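PDB 2YOW: Rbam17540 from Bacillus amyloliquefaciens, which probably cleaves crystalline polysaccharides such as chitin or cellulose by oxidation, as a copper-dependent lytic polysaccharide monooxygenase of family AA10. Local coordinates for residues Q81-G86 and I144-D149; T108-N113 and G152-L157. All blocks are in the same frame, centred on the assembly; numbering follows the deposited sequence.

Contact 1. Residues Q81-G86 and I144-D149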
# COMPACT_ATOMS: atom_id res chain seq x y z
N GLN A 81 -12.54 -2.21 1.43
CA GLN A 81 -13.47 -1.98 0.30
C GLN A 81 -13.57 -3.17 -0.57
O GLN A 81 -12.67 -4.00 -0.67
CB GLN A 81 -13.09 -0.88 -0.60
CG GLN A 81 -11.65 -0.91 -1.00
CD GLN A 81 -11.01 0.25 -0.36
OE1 GLN A 81 -11.71 1.20 0.07
NE2 GLN A 81 -9.73 0.24 -0.30
N ASN A 82 -14.71 -3.24 -1.20
CA ASN A 82 -15.04 -4.41 -1.96
C ASN A 82 -14.27 -4.48 -3.24
O ASN A 82 -14.10 -3.49 -3.96
CB ASN A 82 -16.51 -4.46 -2.25
CG ASN A 82 -17.31 -4.48 -0.98
OD1 ASN A 82 -16.85 -5.02 0.04
ND2 ASN A 82 -18.49 -3.88 -1.01
N ILE A 83 -13.76 -5.67 -3.52
CA ILE A 83 -13.17 -5.90 -4.81
C ILE A 83 -13.49 -7.33 -5.22
O ILE A 83 -13.63 -8.21 -4.36
CB ILE A 83 -11.64 -5.67 -4.88
CG1 ILE A 83 -10.89 -6.67 -4.00
CG2 ILE A 83 -11.30 -4.20 -4.59
CD1 ILE A 83 -9.43 -6.78 -4.38
N ARG A 84 -13.63 -7.49 -6.53
CA ARG A 84 -13.84 -8.78 -7.17
C ARG A 84 -12.54 -9.43 -7.58
O ARG A 84 -11.57 -8.76 -7.90
CB ARG A 84 -14.74 -8.62 -8.43
CG ARG A 84 -16.17 -8.15 -8.17
CD ARG A 84 -16.82 -8.89 -7.02
NE ARG A 84 -16.66 -10.35 -7.06
CZ ARG A 84 -17.41 -11.18 -7.77
NH1 ARG A 84 -18.38 -10.72 -8.55
NH2 ARG A 84 -17.17 -12.49 -7.71
N GLY A 85 -12.52 -10.75 -7.56
CA GLY A 85 -11.36 -11.50 -8.02
C GLY A 85 -11.18 -11.19 -9.48
O GLY A 85 -12.07 -10.67 -10.06
N GLY A 86 -10.02 -11.49 -10.06
CA GLY A 86 -9.82 -11.28 -11.48
C GLY A 86 -9.08 -9.99 -11.78
O GLY A 86 -8.52 -9.35 -10.89
N ILE A 144 -3.83 -5.67 -12.99
CA ILE A 144 -3.28 -6.75 -12.17
C ILE A 144 -4.38 -7.78 -11.91
O ILE A 144 -5.51 -7.41 -11.56
CB ILE A 144 -2.80 -6.18 -10.84
CG1 ILE A 144 -1.70 -5.13 -11.05
CG2 ILE A 144 -2.28 -7.31 -9.93
CD1 ILE A 144 -0.34 -5.62 -11.47
N PHE A 145 -4.05 -9.05 -12.10
CA PHE A 145 -4.95 -10.14 -11.87
C PHE A 145 -4.92 -10.51 -10.38
O PHE A 145 -3.91 -10.91 -9.84
CB PHE A 145 -4.59 -11.34 -12.75
CG PHE A 145 -5.68 -12.36 -12.78
CD1 PHE A 145 -6.73 -12.21 -13.64
CD2 PHE A 145 -5.67 -13.42 -11.91
CE1 PHE A 145 -7.72 -13.17 -13.66
CE2 PHE A 145 -6.65 -14.39 -11.95
CZ PHE A 145 -7.69 -14.25 -12.83
N VAL A 146 -6.01 -10.26 -9.67
CA VAL A 146 -6.09 -10.60 -8.26
C VAL A 146 -6.56 -12.10 -8.22
O VAL A 146 -7.58 -12.42 -8.80
CB VAL A 146 -7.21 -9.76 -7.56
CG1 VAL A 146 -7.42 -10.19 -6.11
CG2 VAL A 146 -6.89 -8.27 -7.58
N PRO A 147 -5.88 -12.98 -7.45
CA PRO A 147 -6.26 -14.38 -7.33
C PRO A 147 -7.79 -14.59 -7.11
O PRO A 147 -8.39 -13.94 -6.23
CB PRO A 147 -5.43 -14.87 -6.11
CG PRO A 147 -4.20 -13.99 -6.10
CD PRO A 147 -4.69 -12.64 -6.65
N THR A 148 -8.37 -15.53 -7.85
CA THR A 148 -9.79 -15.92 -7.70
C THR A 148 -10.00 -17.12 -6.76
O THR A 148 -11.13 -17.65 -6.69
CB THR A 148 -10.43 -16.24 -9.06
OG1 THR A 148 -9.71 -17.29 -9.73
CG2 THR A 148 -10.45 -15.00 -9.90
N ASP A 149 -8.99 -17.50 -5.97
CA ASP A 149 -9.08 -18.69 -5.10
C ASP A 149 -9.26 -18.29 -3.62
O ASP A 149 -9.06 -19.08 -2.71
CB ASP A 149 -7.84 -19.56 -5.26
CG ASP A 149 -6.56 -18.82 -4.92
OD1 ASP A 149 -6.56 -17.60 -4.72
OD2 ASP A 149 -5.50 -19.44 -4.87
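The ring of Phe145 turns one face to the backbone of Gly86. The CA of Gly86 stands over that face, displaced toward the rim beside CD1 and CE1, in a CH-pi contact 4.0 Å from the ring centroid. Phe145 reaches this place because its CG is anti to the backbone N (chi1 -167°), which carries the ring across to Gly86. Two nearly straight bonds pair the backbones as an antiparallel hydrogen-bonded pair: Gly86 N to Val146 O, 2.9 Å and in the carbonyl plane, and Val146 N to Gly86 O, also 2.9 Å, with the donor well above the carbonyl plane. Gly86 O receives a second donor, the side-chain amide of Asn88. Gly86 has a positive phi of 98°, and with its psi a side chain here would collide with the carbonyl oxygen of Gly85, which glycine avoids. Beyond the pair along the second segment, Thr148 lays its methyl CG2 3.5 Å from Gly86 N. Val146 is buried: its CB lies 3.6 Å from Gly86 O, and its CG1, anti to the backbone N, meets CD1 of Ile83 at 4.3 Å, a loose apolar touch. Residues 83-86 carry the chain from one sheet of the fold to the other: strand 81-83 runs parallel to strand 167-177, whereas strand 86-94 sits between 2-6 and 141-146 in a three-stranded antiparallel sheet. Ile83 and Val146 both pack on Leu177, Val146 also touches Ile107 of strand 100-108, and the Phe145 ring meets Phe87 of strand 86-94 edge-to-face.

Contact 2. Residues T108-N113 and G152-L157; sequences TKKNWN and GYHIIL
Trp112 drives the edge of its indole between Tyr153 and Ile155, and here the packing is tight. Its six-membered ring meets Tyr153 in a T-shaped (edge-to-face) pair, planes at 72°, with CZ2 over the centre of the phenol ring. CH2 touches Ile155 CD1 at 3.5 Å. From the same indole, NE1 gives its hydrogen to Tyr153 O at 2.9 Å, the acceptor lying in the ring plane. One face of the indole carries the methyl CG2 of Thr108 near its rim. The hydroxyl of Thr108, between its own backbone N and carbonyl carbon (chi1 41°), is gripped twice: it takes the backbone N-H of Ile155 at 3.0 Å and shares a 2.9 Å bond with His154 ND1, OG1 lying at the edge of the imidazole near its plane. Strand 100-108 ends here against strand 154-162, in the beta-sandwich expected of this family; Thr108 N still bonds to Ile155 O, but OG1 replaces a carbonyl as the return acceptor, and a type I turn from Lys109 to Trp112 swings the indole back to complete an aromatic cluster with Tyr153 and His154. A leucine in place of Trp112 would probably leave Tyr153 O without its indole donor and open a gap between the tyrosine ring and Ile155. Contacts thin out toward the exposed turn, where the carbonyl O of Lys109 lies 3.8 Å from CE1 of His154, at the imidazole edge. Farther out, the aliphatic chain of Lys110 curls back from an exposed position, and its NZ stops 4.2 Å from His154 NE2.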
# COMPACT_ATOMS: atom_id res chain seq x y z
N THR A 108 -2.28 -11.02 0.35
CA THR A 108 -2.12 -11.90 1.48
C THR A 108 -2.52 -13.32 1.08
O THR A 108 -3.41 -13.53 0.24
CB THR A 108 -3.01 -11.44 2.64
OG1 THR A 108 -4.27 -11.04 2.11
CG2 THR A 108 -2.37 -10.26 3.39
N LYS A 109 -1.89 -14.29 1.71
CA LYS A 109 -2.17 -15.71 1.41
C LYS A 109 -3.48 -16.10 2.06
O LYS A 109 -3.95 -15.47 3.01
CB LYS A 109 -1.04 -16.59 1.92
CG LYS A 109 0.26 -16.34 1.19
CD LYS A 109 1.38 -17.06 1.90
CE LYS A 109 2.68 -16.95 1.12
NZ LYS A 109 3.79 -17.54 1.92
N LYS A 110 -4.08 -17.18 1.55
CA LYS A 110 -5.39 -17.68 2.05
C LYS A 110 -5.40 -17.85 3.56
O LYS A 110 -6.42 -17.62 4.20
CB LYS A 110 -5.81 -19.01 1.33
CG LYS A 110 -7.32 -19.17 0.97
CD LYS A 110 -8.40 -19.24 2.13
CE LYS A 110 -9.31 -18.00 2.39
NZ LYS A 110 -10.23 -17.65 1.28
N ASN A 111 -4.26 -18.23 4.13
CA ASN A 111 -4.19 -18.50 5.57
C ASN A 111 -3.60 -17.38 6.41
O ASN A 111 -3.17 -17.63 7.53
CB ASN A 111 -3.40 -19.79 5.82
CG ASN A 111 -1.93 -19.68 5.38
OD1 ASN A 111 -1.47 -18.65 4.88
ND2 ASN A 111 -1.20 -20.77 5.57
N TRP A 112 -3.56 -16.15 5.91
CA TRP A 112 -2.90 -15.08 6.65
C TRP A 112 -3.66 -14.76 7.92
O TRP A 112 -4.84 -15.08 8.03
CB TRP A 112 -2.75 -13.82 5.77
CG TRP A 112 -3.98 -12.96 5.62
CD1 TRP A 112 -5.17 -13.28 5.00
CD2 TRP A 112 -4.17 -11.64 6.15
NE1 TRP A 112 -6.04 -12.21 5.06
CE2 TRP A 112 -5.45 -11.21 5.77
CE3 TRP A 112 -3.35 -10.78 6.90
CZ2 TRP A 112 -5.95 -9.96 6.14
CZ3 TRP A 112 -3.84 -9.52 7.21
CH2 TRP A 112 -5.13 -9.13 6.85
N ASN A 113 -2.99 -14.12 8.88
CA ASN A 113 -3.61 -13.79 10.17
C ASN A 113 -3.85 -12.29 10.29
O ASN A 113 -2.88 -11.51 10.43
CB ASN A 113 -2.72 -14.27 11.31
CG ASN A 113 -3.41 -14.18 12.66
OD1 ASN A 113 -4.34 -13.40 12.88
ND2 ASN A 113 -2.92 -14.97 13.60
N GLY A 152 -12.97 -12.81 1.38
CA GLY A 152 -13.07 -12.22 2.72
C GLY A 152 -12.02 -11.14 2.85
O GLY A 152 -11.54 -10.64 1.82
N TYR A 153 -11.63 -10.81 4.08
CA TYR A 153 -10.64 -9.75 4.33
C TYR A 153 -9.23 -10.19 3.94
O TYR A 153 -8.69 -11.19 4.45
CB TYR A 153 -10.62 -9.35 5.79
CG TYR A 153 -9.61 -8.26 6.19
CD1 TYR A 153 -9.21 -7.25 5.31
CD2 TYR A 153 -9.10 -8.23 7.48
CE1 TYR A 153 -8.30 -6.26 5.68
CE2 TYR A 153 -8.22 -7.23 7.88
CZ TYR A 153 -7.84 -6.22 7.00
OH TYR A 153 -6.96 -5.21 7.37
N HIS A 154 -8.68 -9.46 2.99
CA HIS A 154 -7.29 -9.65 2.48
C HIS A 154 -6.67 -8.28 2.39
O HIS A 154 -7.38 -7.32 2.45
CB HIS A 154 -7.23 -10.40 1.14
CG HIS A 154 -7.54 -11.85 1.29
ND1 HIS A 154 -6.60 -12.78 1.69
CD2 HIS A 154 -8.72 -12.52 1.23
CE1 HIS A 154 -7.18 -13.95 1.85
NE2 HIS A 154 -8.46 -13.83 1.58
N ILE A 155 -5.33 -8.22 2.28
CA ILE A 155 -4.59 -6.98 1.99
C ILE A 155 -3.84 -7.10 0.64
O ILE A 155 -3.16 -8.07 0.35
CB ILE A 155 -3.64 -6.64 3.14
CG1 ILE A 155 -4.46 -6.19 4.34
CG2 ILE A 155 -2.67 -5.54 2.77
CD1 ILE A 155 -3.65 -6.14 5.64
N ILE A 156 -4.08 -6.14 -0.25
CA ILE A 156 -3.21 -5.99 -1.40
C ILE A 156 -2.12 -5.01 -1.10
O ILE A 156 -2.39 -3.92 -0.67
CB ILE A 156 -4.02 -5.64 -2.69
CG1 ILE A 156 -4.99 -6.78 -3.00
CG2 ILE A 156 -3.12 -5.44 -3.89
CD1 ILE A 156 -6.02 -6.42 -4.08
N LEU A 157 -0.86 -5.43 -1.28
CA LEU A 157 0.26 -4.51 -1.17
C LEU A 157 0.73 -4.12 -2.56
O LEU A 157 1.14 -4.99 -3.34
CB LEU A 157 1.43 -5.18 -0.43
CG LEU A 157 2.78 -4.45 -0.42
CD1 LEU A 157 2.65 -3.19 0.40
CD2 LEU A 157 3.85 -5.34 0.20

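The centres of the two contacts lie about 11 Å apart, on the same side of the chain's centre. Their segments alternate along the sequence, in the order 81-86, 108-113, 144-149 and 152-157, so that each contact closes a loop of chain containing one segment of the other. Strand 141-146 of contact 1 is followed directly by strand 154-162 of contact 2. Packing between them is direct: CD1 of Ile83 comes within 3.4 Å of CD1 of Ile156, which Val146 also touches. Strands 81-83 and 154-162 both pair with strand 167-177 in the mixed sheet; the continuous chain 81-86 and this packing on Ile156 connect it to the three-stranded sheet, where Gly86 pairs with Val146.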